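Local atomic coordinates of putative uncharacterized protein (Helicobacter pylori, PDB entry 3TDG), a protein that probably acts as a thiol-disulfide oxidoreductase of the DsbG family, a two-subunit reductase whose chain carries a thioredoxin-fold domain. Residues N34-I39 with N44-I49; V65-D68 with Y73-P76; D156-H161 with A191-L196; V178-V183 with S216-I221; K247-E250 with G256-F259. One frame throughout, in Å; residues are numbered along the deposited sequence.

Interaction 1: N34-I39 with N44-I49; sequences NLVSVI and NKKVRI
Ile39 meets Lys45 and Val47 where helix 33-43 packs against the segment leading into strand 48-54, within the DsbG-type N-terminal domain. At Asn44 the helix is over: phi turns positive (53°), a value asparagine tolerates better than most residues, and the chain swings back along the helix. Lys45 offers mainly backbone, its carbonyl O lying 3.7 Å from Ile39 CG2. Lys46 is exposed, as suits a long charged chain, yet its CG still serves the apolar contact, lying 4.1 Å from Val36 CG1. Val47 turns inward between two helix residues. Its CG1 meets Ile39 CG2 at 4.0 Å, the side chains crossing nearly at right angles, and its CG2 faces Val36 CG2 at 4.2 Å. Branched apolar residues fill this short gap well; Ile39 also packs on Phe94 of the second subunit, so the helix borders the dimer contact. Arg48 points away from the helix, whereas Ile49, the next residue of the strand, points back to it. With CG1 anti to its carbonyl carbon (chi1 -64°) and CD1 extended beyond it (chi2 166°), Ile49 reaches Leu35 CD2, tip to tip, and Val36 CG2. One water bridges the two backbones: it donates to Val36 O at 2.6 Å and to Lys45 O at 2.8 Å, and accepts from Val47 N at 2.9 Å.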
# COMPACT_ATOMS: atom_id res chain seq x y z
N ASN A 34 14.43 -23.68 22.85
CA ASN A 34 13.14 -24.17 22.47
C ASN A 34 12.38 -23.27 21.52
O ASN A 34 11.77 -23.73 20.59
CB ASN A 34 12.29 -24.51 23.66
CG ASN A 34 11.17 -25.40 23.30
OD1 ASN A 34 11.36 -26.41 22.66
ND2 ASN A 34 9.98 -25.03 23.68
N LEU A 35 12.41 -21.97 21.78
CA LEU A 35 11.71 -21.06 20.92
C LEU A 35 12.31 -21.06 19.54
O LEU A 35 11.61 -21.12 18.58
CB LEU A 35 11.63 -19.66 21.52
CG LEU A 35 12.63 -18.58 21.16
CD1 LEU A 35 12.32 -17.97 19.87
CD2 LEU A 35 12.60 -17.54 22.20
N VAL A 36 13.62 -21.03 19.47
CA VAL A 36 14.33 -21.08 18.21
C VAL A 36 13.95 -22.32 17.44
O VAL A 36 13.77 -22.29 16.27
CB VAL A 36 15.85 -21.07 18.42
CG1 VAL A 36 16.53 -21.29 17.15
CG2 VAL A 36 16.29 -19.78 18.98
N SER A 37 13.82 -23.41 18.14
CA SER A 37 13.54 -24.65 17.49
C SER A 37 12.08 -24.75 17.07
O SER A 37 11.78 -25.27 16.03
CB SER A 37 13.98 -25.79 18.38
OG SER A 37 13.02 -26.79 18.44
N VAL A 38 11.20 -24.19 17.86
CA VAL A 38 9.82 -24.17 17.49
C VAL A 38 9.62 -23.35 16.22
O VAL A 38 8.89 -23.73 15.35
CB VAL A 38 8.94 -23.65 18.61
CG1 VAL A 38 7.57 -23.53 18.15
CG2 VAL A 38 9.01 -24.56 19.77
N ILE A 39 10.30 -22.24 16.11
CA ILE A 39 10.18 -21.43 14.93
C ILE A 39 10.81 -22.10 13.74
O ILE A 39 10.25 -22.13 12.69
CB ILE A 39 10.76 -20.05 15.13
CG1 ILE A 39 9.82 -19.22 15.98
CG2 ILE A 39 10.91 -19.34 13.84
CD1 ILE A 39 10.46 -18.06 16.61
N ASN A 44 11.31 -22.94 8.73
CA ASN A 44 12.68 -23.16 8.27
C ASN A 44 13.56 -21.90 8.35
O ASN A 44 14.46 -21.71 7.53
CB ASN A 44 12.74 -23.79 6.87
CG ASN A 44 14.12 -24.34 6.57
OD1 ASN A 44 14.74 -24.97 7.43
ND2 ASN A 44 14.63 -24.07 5.39
N LYS A 45 13.29 -21.04 9.33
CA LYS A 45 14.17 -19.93 9.65
C LYS A 45 14.73 -20.13 11.05
O LYS A 45 13.97 -20.30 12.01
CB LYS A 45 13.44 -18.59 9.58
CG LYS A 45 13.15 -18.11 8.18
CD LYS A 45 12.28 -16.87 8.22
CE LYS A 45 11.90 -16.43 6.83
NZ LYS A 45 11.90 -14.97 6.69
N LYS A 46 16.06 -20.13 11.15
CA LYS A 46 16.73 -20.17 12.44
C LYS A 46 16.99 -18.73 12.90
O LYS A 46 17.88 -18.07 12.38
CB LYS A 46 18.05 -20.95 12.36
CG LYS A 46 18.77 -21.07 13.71
CD LYS A 46 20.19 -21.57 13.53
CE LYS A 46 20.81 -21.91 14.86
NZ LYS A 46 22.28 -22.08 14.67
N VAL A 47 16.19 -18.27 13.87
CA VAL A 47 16.25 -16.87 14.34
C VAL A 47 17.37 -16.70 15.36
O VAL A 47 17.75 -17.65 16.04
CB VAL A 47 14.90 -16.39 14.97
CG1 VAL A 47 13.75 -16.51 13.98
CG2 VAL A 47 14.57 -17.14 16.27
N ARG A 48 17.89 -15.49 15.46
CA ARG A 48 18.86 -15.17 16.49
C ARG A 48 18.19 -14.32 17.57
O ARG A 48 17.53 -13.34 17.24
CB ARG A 48 20.03 -14.40 15.86
CG ARG A 48 21.24 -14.24 16.77
CD ARG A 48 22.49 -13.83 15.98
NE ARG A 48 22.27 -12.57 15.27
CZ ARG A 48 22.50 -11.36 15.78
NH1 ARG A 48 22.97 -11.21 17.02
NH2 ARG A 48 22.26 -10.28 15.04
N ILE A 49 18.35 -14.70 18.84
CA ILE A 49 17.73 -13.96 19.94
C ILE A 49 18.58 -12.74 20.31
O ILE A 49 19.78 -12.89 20.55
CB ILE A 49 17.53 -14.86 21.19
CG1 ILE A 49 16.54 -15.99 20.89
CG2 ILE A 49 17.05 -14.03 22.39
CD1 ILE A 49 16.54 -17.09 21.94
O HOH W 1 14.18 -20.17 14.75

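Interaction 2: V65-D68 with Y73-P76; sequences VIED and YNIP
Ile66 and Ile75 form the hydrogen-bonded pair of this antiparallel hairpin, flanked by the non-hydrogen-bonded pairs Val65 with Pro76 and Glu67 with Asn74. Both amides of the central pair are used: Ile66 N donates to Ile75 O at 2.9 Å, and Ile75 N returns a bond to Ile66 O at 2.8 Å. Nearer the turn, Asp68 N points almost straight at Tyr73 O (2.9 Å, 172° at the hydrogen). Each of these carbonyl oxygens also has a CA-H contact, from Val65 to Ile75 O, from Asn74 to Ile66 O and from Glu67 to Tyr73 O. Pro76 has no N-H to give, which suits a non-hydrogen-bonded position, and its ring atom CB lies 4.2 Å from Val65 CG2. The backbone N of Asn74 points out of the hairpin and bonds to Asn115 OD1 on the long helix 98-129. On the opposite face Ile66 lays CD1 against Ile75 CB at 3.7 Å; its CG1 stands between backbone N and carbonyl carbon (chi1 63°), which brings the side chain over its partner. The acidic ends look beyond the hairpin. Asp68 OD1 receives the amides of Asp70 and Thr71, as aspartate commonly does at a turn, while Asp68 OD2 forms a salt bridge with Lys45 and Glu67 OE2 one with Arg48. The backbone bonds thus set the register of strands 62-67 and 74-79, while these outside partners link the hairpin to strand 48-54 and the residues leading into it, probably with the negative charges of both acids largely balanced.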
# COMPACT_ATOMS: atom_id res chain seq x y z
N VAL A 65 12.93 -10.07 21.48
CA VAL A 65 13.20 -9.59 20.13
C VAL A 65 14.18 -10.55 19.45
O VAL A 65 15.17 -10.97 20.07
CB VAL A 65 13.72 -8.14 20.12
CG1 VAL A 65 14.00 -7.64 18.68
CG2 VAL A 65 12.70 -7.23 20.80
N ILE A 66 13.88 -10.91 18.20
CA ILE A 66 14.69 -11.83 17.42
C ILE A 66 15.09 -11.17 16.12
O ILE A 66 14.49 -10.17 15.72
CB ILE A 66 13.95 -13.19 17.15
CG1 ILE A 66 12.67 -13.02 16.31
CG2 ILE A 66 13.69 -13.97 18.45
CD1 ILE A 66 12.93 -12.91 14.78
N GLU A 67 16.12 -11.71 15.46
CA GLU A 67 16.53 -11.27 14.14
C GLU A 67 16.16 -12.34 13.12
O GLU A 67 16.53 -13.49 13.30
CB GLU A 67 18.04 -11.05 14.10
CG GLU A 67 18.54 -10.52 12.77
CD GLU A 67 20.04 -10.65 12.64
OE1 GLU A 67 20.55 -11.80 12.72
OE2 GLU A 67 20.71 -9.61 12.47
N ASP A 68 15.42 -11.97 12.09
CA ASP A 68 15.10 -12.88 10.99
C ASP A 68 16.41 -13.12 10.19
O ASP A 68 17.06 -12.17 9.78
CB ASP A 68 14.01 -12.24 10.12
CG ASP A 68 13.63 -13.09 8.90
OD1 ASP A 68 14.53 -13.61 8.20
OD2 ASP A 68 12.43 -13.20 8.62
N TYR A 73 15.50 -8.25 9.63
CA TYR A 73 14.50 -7.50 10.40
C TYR A 73 14.47 -7.97 11.85
O TYR A 73 14.62 -9.17 12.13
CB TYR A 73 13.11 -7.63 9.77
CG TYR A 73 12.98 -6.95 8.42
CD1 TYR A 73 13.79 -5.85 8.10
CD2 TYR A 73 12.05 -7.37 7.48
CE1 TYR A 73 13.67 -5.21 6.88
CE2 TYR A 73 11.93 -6.73 6.24
CZ TYR A 73 12.75 -5.66 5.96
OH TYR A 73 12.66 -5.00 4.75
N ASN A 74 14.34 -7.01 12.76
CA ASN A 74 14.17 -7.31 14.18
C ASN A 74 12.69 -7.44 14.46
O ASN A 74 11.91 -6.56 14.10
CB ASN A 74 14.77 -6.22 15.06
CG ASN A 74 16.29 -6.18 15.03
OD1 ASN A 74 16.94 -6.68 14.10
ND2 ASN A 74 16.86 -5.58 16.05
N ILE A 75 12.31 -8.55 15.09
CA ILE A 75 10.90 -8.87 15.28
C ILE A 75 10.66 -9.06 16.77
O ILE A 75 11.30 -9.91 17.40
CB ILE A 75 10.51 -10.18 14.54
CG1 ILE A 75 10.97 -10.15 13.06
CG2 ILE A 75 8.99 -10.48 14.69
CD1 ILE A 75 10.24 -9.09 12.20
N PRO A 76 9.75 -8.25 17.35
CA PRO A 76 9.36 -8.38 18.76
C PRO A 76 8.25 -9.41 18.98
O PRO A 76 7.27 -9.48 18.23
CB PRO A 76 8.90 -6.96 19.11
CG PRO A 76 8.33 -6.44 17.84
CD PRO A 76 9.25 -7.00 16.76

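Interaction 3: D156-H161 with A191-L196; sequences DPMCPH and AKKAAL
Pro157 and Lys193 bring the two backbones nearest, with CA atoms 6.5 Å apart, where a type I turn from Asp156 to Cys159 abuts helix 188-206. Proline fits the second position of such a turn, its ring fixing phi near the required value, and the ring's outer edge packs on the helix: Pro157 CG lies 3.6 Å from Lys193 CB, with Ala194 N a little farther away. Ala194 is small enough to let the ring approach. The lysine then runs on, extended beyond CG, past the proline in the opposite direction. Met158, bent at both chi2 (-52°) and chi3, folds its thioether across that chain at about a right angle, SD standing 3.6 Å from Lys193 CE. The turn leads into helix 160-167, where Cys159 sits at the N-cap and opens a Cys-Pro-His-Cys sequence, consistent with the CxxC active site of the thioredoxin fold. Cys159 SG caps a backbone N just past His161. Asp156 braces the turn: OD2 uses its anti lone pair to accept from Met158 N at 2.9 Å, an Asx turn, and is bonded to Ser190 OG as well. Although Lys193 is buried, its amine is provided for. NZ donates to Ile221 O on helix 211-222 and to a water at 2.8 Å, and this water in turn donates to Pro157 O at 2.7 Å.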
# COMPACT_ATOMS: atom_id res chain seq x y z
N ASP A 156 26.69 13.30 -11.44
CA ASP A 156 26.23 13.90 -12.68
C ASP A 156 27.34 14.83 -13.17
O ASP A 156 27.85 15.64 -12.41
CB ASP A 156 24.92 14.66 -12.44
CG ASP A 156 24.26 15.15 -13.73
OD1 ASP A 156 23.18 14.62 -14.06
OD2 ASP A 156 24.81 16.06 -14.41
N PRO A 157 27.74 14.70 -14.45
CA PRO A 157 28.85 15.51 -14.96
C PRO A 157 28.52 17.01 -15.22
O PRO A 157 29.44 17.76 -15.55
CB PRO A 157 29.25 14.79 -16.26
CG PRO A 157 28.07 13.98 -16.66
CD PRO A 157 27.11 13.88 -15.50
N MET A 158 27.26 17.41 -15.09
CA MET A 158 26.86 18.83 -15.19
C MET A 158 26.53 19.44 -13.82
O MET A 158 25.85 20.45 -13.72
CB MET A 158 25.66 19.01 -16.14
CG MET A 158 25.95 18.73 -17.65
SD MET A 158 27.37 19.59 -18.39
CE MET A 158 26.67 21.22 -18.70
N CYS A 159 27.01 18.82 -12.75
CA CYS A 159 26.63 19.26 -11.43
C CYS A 159 27.87 19.80 -10.73
O CYS A 159 28.84 19.07 -10.56
CB CYS A 159 26.01 18.08 -10.67
SG CYS A 159 25.76 18.29 -8.89
N PRO A 160 27.86 21.10 -10.35
CA PRO A 160 29.01 21.66 -9.65
C PRO A 160 29.37 20.94 -8.36
O PRO A 160 30.54 20.79 -8.05
CB PRO A 160 28.57 23.10 -9.36
CG PRO A 160 27.74 23.43 -10.59
CD PRO A 160 26.93 22.16 -10.78
N HIS A 161 28.38 20.48 -7.60
CA HIS A 161 28.70 19.70 -6.40
C HIS A 161 29.39 18.36 -6.71
O HIS A 161 30.26 17.90 -5.96
CB HIS A 161 27.46 19.53 -5.53
CG HIS A 161 27.19 20.72 -4.66
ND1 HIS A 161 27.28 20.67 -3.28
CD2 HIS A 161 26.87 22.00 -4.98
CE1 HIS A 161 27.01 21.87 -2.79
NE2 HIS A 161 26.76 22.69 -3.79
N ALA A 191 23.18 13.70 -19.76
CA ALA A 191 23.04 12.44 -20.48
C ALA A 191 24.11 12.29 -21.57
O ALA A 191 24.77 11.25 -21.69
CB ALA A 191 21.62 12.33 -21.07
N LYS A 192 24.33 13.37 -22.32
CA LYS A 192 25.32 13.38 -23.38
C LYS A 192 26.74 13.19 -22.85
O LYS A 192 27.52 12.41 -23.38
CB LYS A 192 25.20 14.69 -24.17
CG LYS A 192 26.11 14.80 -25.35
CD LYS A 192 25.56 15.81 -26.37
CE LYS A 192 26.69 16.34 -27.26
NZ LYS A 192 27.65 15.26 -27.70
N LYS A 193 27.08 13.91 -21.79
CA LYS A 193 28.38 13.71 -21.17
C LYS A 193 28.51 12.31 -20.58
O LYS A 193 29.54 11.67 -20.73
CB LYS A 193 28.64 14.79 -20.12
CG LYS A 193 29.06 16.15 -20.73
CD LYS A 193 29.76 17.03 -19.71
CE LYS A 193 30.20 18.39 -20.34
NZ LYS A 193 30.98 19.20 -19.36
N ALA A 194 27.48 11.83 -19.89
CA ALA A 194 27.51 10.44 -19.37
C ALA A 194 27.75 9.43 -20.50
O ALA A 194 28.56 8.51 -20.35
CB ALA A 194 26.19 10.12 -18.63
N ALA A 195 27.08 9.62 -21.65
CA ALA A 195 27.28 8.77 -22.84
C ALA A 195 28.72 8.76 -23.35
O ALA A 195 29.28 7.70 -23.65
CB ALA A 195 26.30 9.18 -23.98
N LEU A 196 29.32 9.94 -23.45
CA LEU A 196 30.69 10.10 -23.90
C LEU A 196 31.65 9.45 -22.93
O LEU A 196 32.64 8.83 -23.32
CB LEU A 196 31.04 11.61 -24.04
CG LEU A 196 30.30 12.43 -25.11
CD1 LEU A 196 30.53 13.97 -24.96
CD2 LEU A 196 30.67 11.98 -26.52
O HOH W 2 30.70 19.88 -16.65

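Interaction 4: V178-V183 with S216-I221; sequences VRMVVV and SILEKI
Leu218 is the one residue of helix 211-222 here that reaches strand 177-182, and it spends one methyl on each of two strand side chains. The first contact joins a thioether to a methyl. Met180 and Leu218 reach toward each other tip to tip, with Met180 SD 3.9 Å from Leu218 CD1. The methionine can bridge the gap because its CG is anti to the backbone N (chi1 -165°) and the rest of the chain is stretched out, an extended, flexible chain that suits a wide gap. The second contact is purely aliphatic. Val182 CG2 and Leu218 CD2 lie 4.2 Å apart as the two side chains slide past each other in opposite directions. Alternation along the strand puts Met180 and Val182 on the same face, while Val181 between them points to the other, toward helix 235-249. The forked end of leucine suits this place, since CD1 and CD2 can address two neighbours at once across backbones whose nearest CA atoms, those of Val182 and Leu218, are 9.5 Å apart. Polar atoms find partners elsewhere: the strand backbone bonds to strands 137-139 and 150-155 within the thioredoxin-type sheet, and Glu219, which takes no part in this contact, forms a salt bridge with Arg170. Between these two segments, then, cohesion rests on dispersion and exclusion of water. Such a contact is short of directional restraint and relies on the fit of its three buried side chains, with Ile197 of helix 188-206 sharing the packing on Val182.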
# COMPACT_ATOMS: atom_id res chain seq x y z
N VAL A 178 36.65 2.84 -5.42
CA VAL A 178 35.49 3.64 -5.82
C VAL A 178 34.83 3.09 -7.09
O VAL A 178 35.51 2.82 -8.08
CB VAL A 178 35.90 5.12 -6.03
CG1 VAL A 178 34.79 5.92 -6.77
CG2 VAL A 178 36.26 5.75 -4.69
N ARG A 179 33.52 2.88 -7.01
CA ARG A 179 32.70 2.64 -8.19
C ARG A 179 31.88 3.88 -8.53
O ARG A 179 30.81 4.12 -7.95
CB ARG A 179 31.79 1.43 -8.00
CG ARG A 179 32.57 0.12 -7.79
CD ARG A 179 31.67 -1.06 -7.65
NE ARG A 179 32.47 -2.27 -7.44
CZ ARG A 179 32.02 -3.40 -6.92
NH1 ARG A 179 30.75 -3.51 -6.56
NH2 ARG A 179 32.85 -4.43 -6.78
N MET A 180 32.40 4.67 -9.46
CA MET A 180 31.72 5.88 -9.86
C MET A 180 30.64 5.58 -10.92
O MET A 180 30.93 5.02 -11.98
CB MET A 180 32.75 6.87 -10.39
CG MET A 180 32.21 8.28 -10.50
SD MET A 180 33.56 9.45 -10.49
CE MET A 180 32.74 10.88 -11.20
N VAL A 181 29.40 5.96 -10.62
CA VAL A 181 28.27 5.74 -11.50
C VAL A 181 27.86 7.10 -12.07
O VAL A 181 27.27 7.93 -11.35
CB VAL A 181 27.09 5.10 -10.72
CG1 VAL A 181 25.87 4.90 -11.62
CG2 VAL A 181 27.53 3.76 -10.10
N VAL A 182 28.21 7.34 -13.34
CA VAL A 182 28.02 8.66 -13.96
C VAL A 182 26.67 8.69 -14.68
O VAL A 182 26.47 7.99 -15.68
CB VAL A 182 29.20 9.04 -14.91
CG1 VAL A 182 29.03 10.47 -15.47
CG2 VAL A 182 30.50 8.95 -14.17
N VAL A 183 25.74 9.47 -14.14
CA VAL A 183 24.37 9.45 -14.60
C VAL A 183 24.04 10.67 -15.48
O VAL A 183 24.74 11.69 -15.43
CB VAL A 183 23.37 9.40 -13.42
CG1 VAL A 183 23.52 8.07 -12.65
CG2 VAL A 183 23.59 10.62 -12.48
N SER A 216 41.69 11.22 -15.56
CA SER A 216 41.87 12.31 -16.53
C SER A 216 40.73 12.40 -17.52
O SER A 216 40.32 13.49 -17.88
CB SER A 216 43.20 12.19 -17.30
OG SER A 216 44.27 12.35 -16.41
N ILE A 217 40.22 11.25 -17.97
CA ILE A 217 39.05 11.25 -18.83
C ILE A 217 37.88 11.92 -18.11
O ILE A 217 37.21 12.76 -18.68
CB ILE A 217 38.67 9.80 -19.28
CG1 ILE A 217 39.66 9.31 -20.34
CG2 ILE A 217 37.23 9.73 -19.79
CD1 ILE A 217 39.73 7.79 -20.47
N LEU A 218 37.67 11.57 -16.85
CA LEU A 218 36.56 12.14 -16.07
C LEU A 218 36.71 13.67 -15.90
O LEU A 218 35.79 14.43 -16.17
CB LEU A 218 36.44 11.43 -14.71
CG LEU A 218 35.90 9.98 -14.74
CD1 LEU A 218 36.13 9.29 -13.40
CD2 LEU A 218 34.42 9.92 -15.14
N GLU A 219 37.90 14.09 -15.48
CA GLU A 219 38.22 15.52 -15.32
C GLU A 219 38.07 16.27 -16.64
O GLU A 219 37.43 17.33 -16.69
CB GLU A 219 39.62 15.69 -14.74
CG GLU A 219 39.73 15.09 -13.34
CD GLU A 219 41.14 15.16 -12.76
OE1 GLU A 219 42.12 15.28 -13.53
OE2 GLU A 219 41.26 15.07 -11.52
N LYS A 220 38.59 15.69 -17.71
CA LYS A 220 38.45 16.30 -19.04
C LYS A 220 36.96 16.58 -19.32
O LYS A 220 36.59 17.71 -19.66
CB LYS A 220 39.09 15.40 -20.13
CG LYS A 220 38.94 15.93 -21.58
CD LYS A 220 39.53 14.98 -22.64
CE LYS A 220 38.56 13.84 -22.99
NZ LYS A 220 39.18 12.81 -23.89
N ILE A 221 36.10 15.57 -19.15
CA ILE A 221 34.69 15.71 -19.56
C ILE A 221 33.82 16.46 -18.53
O ILE A 221 32.87 17.17 -18.91
CB ILE A 221 34.06 14.32 -19.97
CG1 ILE A 221 34.75 13.78 -21.23
CG2 ILE A 221 32.55 14.44 -20.20
CD1 ILE A 221 34.52 12.31 -21.52

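Interaction 5: K247-E250 with G256-F259; sequences KIFE and GVPF
Phe249 reaches Val257 across the loop that joins helix 235-249 to strand 259-262. From CB the side chain sets out across the line to the loop rather than straight at it; CG, anti to the carbonyl carbon (chi1 -66°), then directs the ring toward the loop. One face of the ring receives Ile248 CG2, 3.9 Å above the plane and offset toward the rim. Along one edge CE2 lies near Val183 CG2, just after strand 177-182. On the other, CE1 comes within 4.3 Å of Gly256 N, which lies near the ring's plane. The ring is also stacked with Trp185. Beyond Val257 the peptide bond to Pro258 is cis, and both residues touch Cys162 of the probable CxxC site: a cis-proline loop beside the paired cysteines is a hallmark of the thioredoxin fold. A branched, apolar valine can serve two neighbours here, the cysteine helix and the phenylalanine. At the tip of the aromatic, CZ meets Val257 CG1 at 3.7 Å, the methyl arriving at the edge and in the plane of the ring, with the two side chains crossing at about a right angle.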
# COMPACT_ATOMS: atom_id res chain seq x y z
N LYS A 247 16.41 4.13 -13.63
CA LYS A 247 16.24 3.02 -12.68
C LYS A 247 16.94 3.27 -11.34
O LYS A 247 16.50 2.76 -10.29
CB LYS A 247 16.75 1.71 -13.29
CG LYS A 247 15.75 0.99 -14.22
CD LYS A 247 16.38 -0.26 -14.87
CE LYS A 247 15.37 -1.01 -15.73
NZ LYS A 247 15.30 -0.42 -17.11
N ILE A 248 18.04 4.00 -11.39
CA ILE A 248 18.70 4.46 -10.17
C ILE A 248 17.77 5.38 -9.38
O ILE A 248 17.64 5.22 -8.18
CB ILE A 248 20.03 5.16 -10.47
CG1 ILE A 248 21.07 4.14 -10.95
CG2 ILE A 248 20.57 5.86 -9.21
CD1 ILE A 248 22.16 4.77 -11.82
N PHE A 249 17.10 6.31 -10.07
CA PHE A 249 16.32 7.36 -9.40
C PHE A 249 14.82 7.07 -9.26
O PHE A 249 14.10 7.84 -8.64
CB PHE A 249 16.54 8.72 -10.09
CG PHE A 249 17.95 9.25 -9.95
CD1 PHE A 249 18.34 9.93 -8.80
CD2 PHE A 249 18.89 9.03 -10.95
CE1 PHE A 249 19.65 10.41 -8.67
CE2 PHE A 249 20.20 9.49 -10.83
CZ PHE A 249 20.59 10.17 -9.69
N GLU A 250 14.38 5.95 -9.83
CA GLU A 250 12.97 5.55 -9.88
C GLU A 250 12.24 5.51 -8.53
O GLU A 250 11.16 6.05 -8.40
CB GLU A 250 12.89 4.16 -10.49
CG GLU A 250 11.68 3.94 -11.33
CD GLU A 250 11.91 2.84 -12.34
OE1 GLU A 250 12.36 1.74 -11.93
OE2 GLU A 250 11.66 3.09 -13.54
N GLY A 256 19.16 12.58 -5.04
CA GLY A 256 20.06 13.59 -5.60
C GLY A 256 21.51 13.17 -5.65
O GLY A 256 21.88 12.06 -5.22
N VAL A 257 22.34 14.06 -6.17
CA VAL A 257 23.76 13.78 -6.37
C VAL A 257 24.60 14.93 -5.80
O VAL A 257 24.09 16.03 -5.64
CB VAL A 257 24.09 13.57 -7.86
CG1 VAL A 257 23.33 12.34 -8.45
CG2 VAL A 257 23.78 14.84 -8.67
N PRO A 258 25.89 14.69 -5.48
CA PRO A 258 26.55 13.38 -5.47
C PRO A 258 25.99 12.52 -4.33
O PRO A 258 25.79 13.01 -3.22
CB PRO A 258 28.02 13.72 -5.23
CG PRO A 258 28.01 15.09 -4.60
CD PRO A 258 26.80 15.79 -5.12
N PHE A 259 25.72 11.25 -4.62
CA PHE A 259 25.27 10.30 -3.62
C PHE A 259 26.39 9.30 -3.36
O PHE A 259 26.83 8.59 -4.27
CB PHE A 259 24.00 9.61 -4.11
CG PHE A 259 23.40 8.64 -3.14
CD1 PHE A 259 22.33 9.02 -2.33
CD2 PHE A 259 23.88 7.33 -3.04
CE1 PHE A 259 21.76 8.13 -1.42
CE2 PHE A 259 23.32 6.43 -2.13
CZ PHE A 259 22.26 6.83 -1.32

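From the N terminus, interaction 1 closes the short turn from helix 33-43 into strand 48-54, and interaction 2 closes the next hairpin of the same sheet; the two follow in series and touch. The long helix 98-129 intervenes before the thioredoxin-type part, whose contacts lie far off, interaction 3 being centred about 50 Å from the centre of interaction 1. Interactions 3 and 4 cross, for 178-183 falls between 156-161 and 191-196, and 191-196 falls before 216-221; together they tie the probable cysteine site to the sheet and two helices. Interaction 5 closes the last small loop and touches both, meeting interaction 3 at Cys159 and interaction 4 through Ile248.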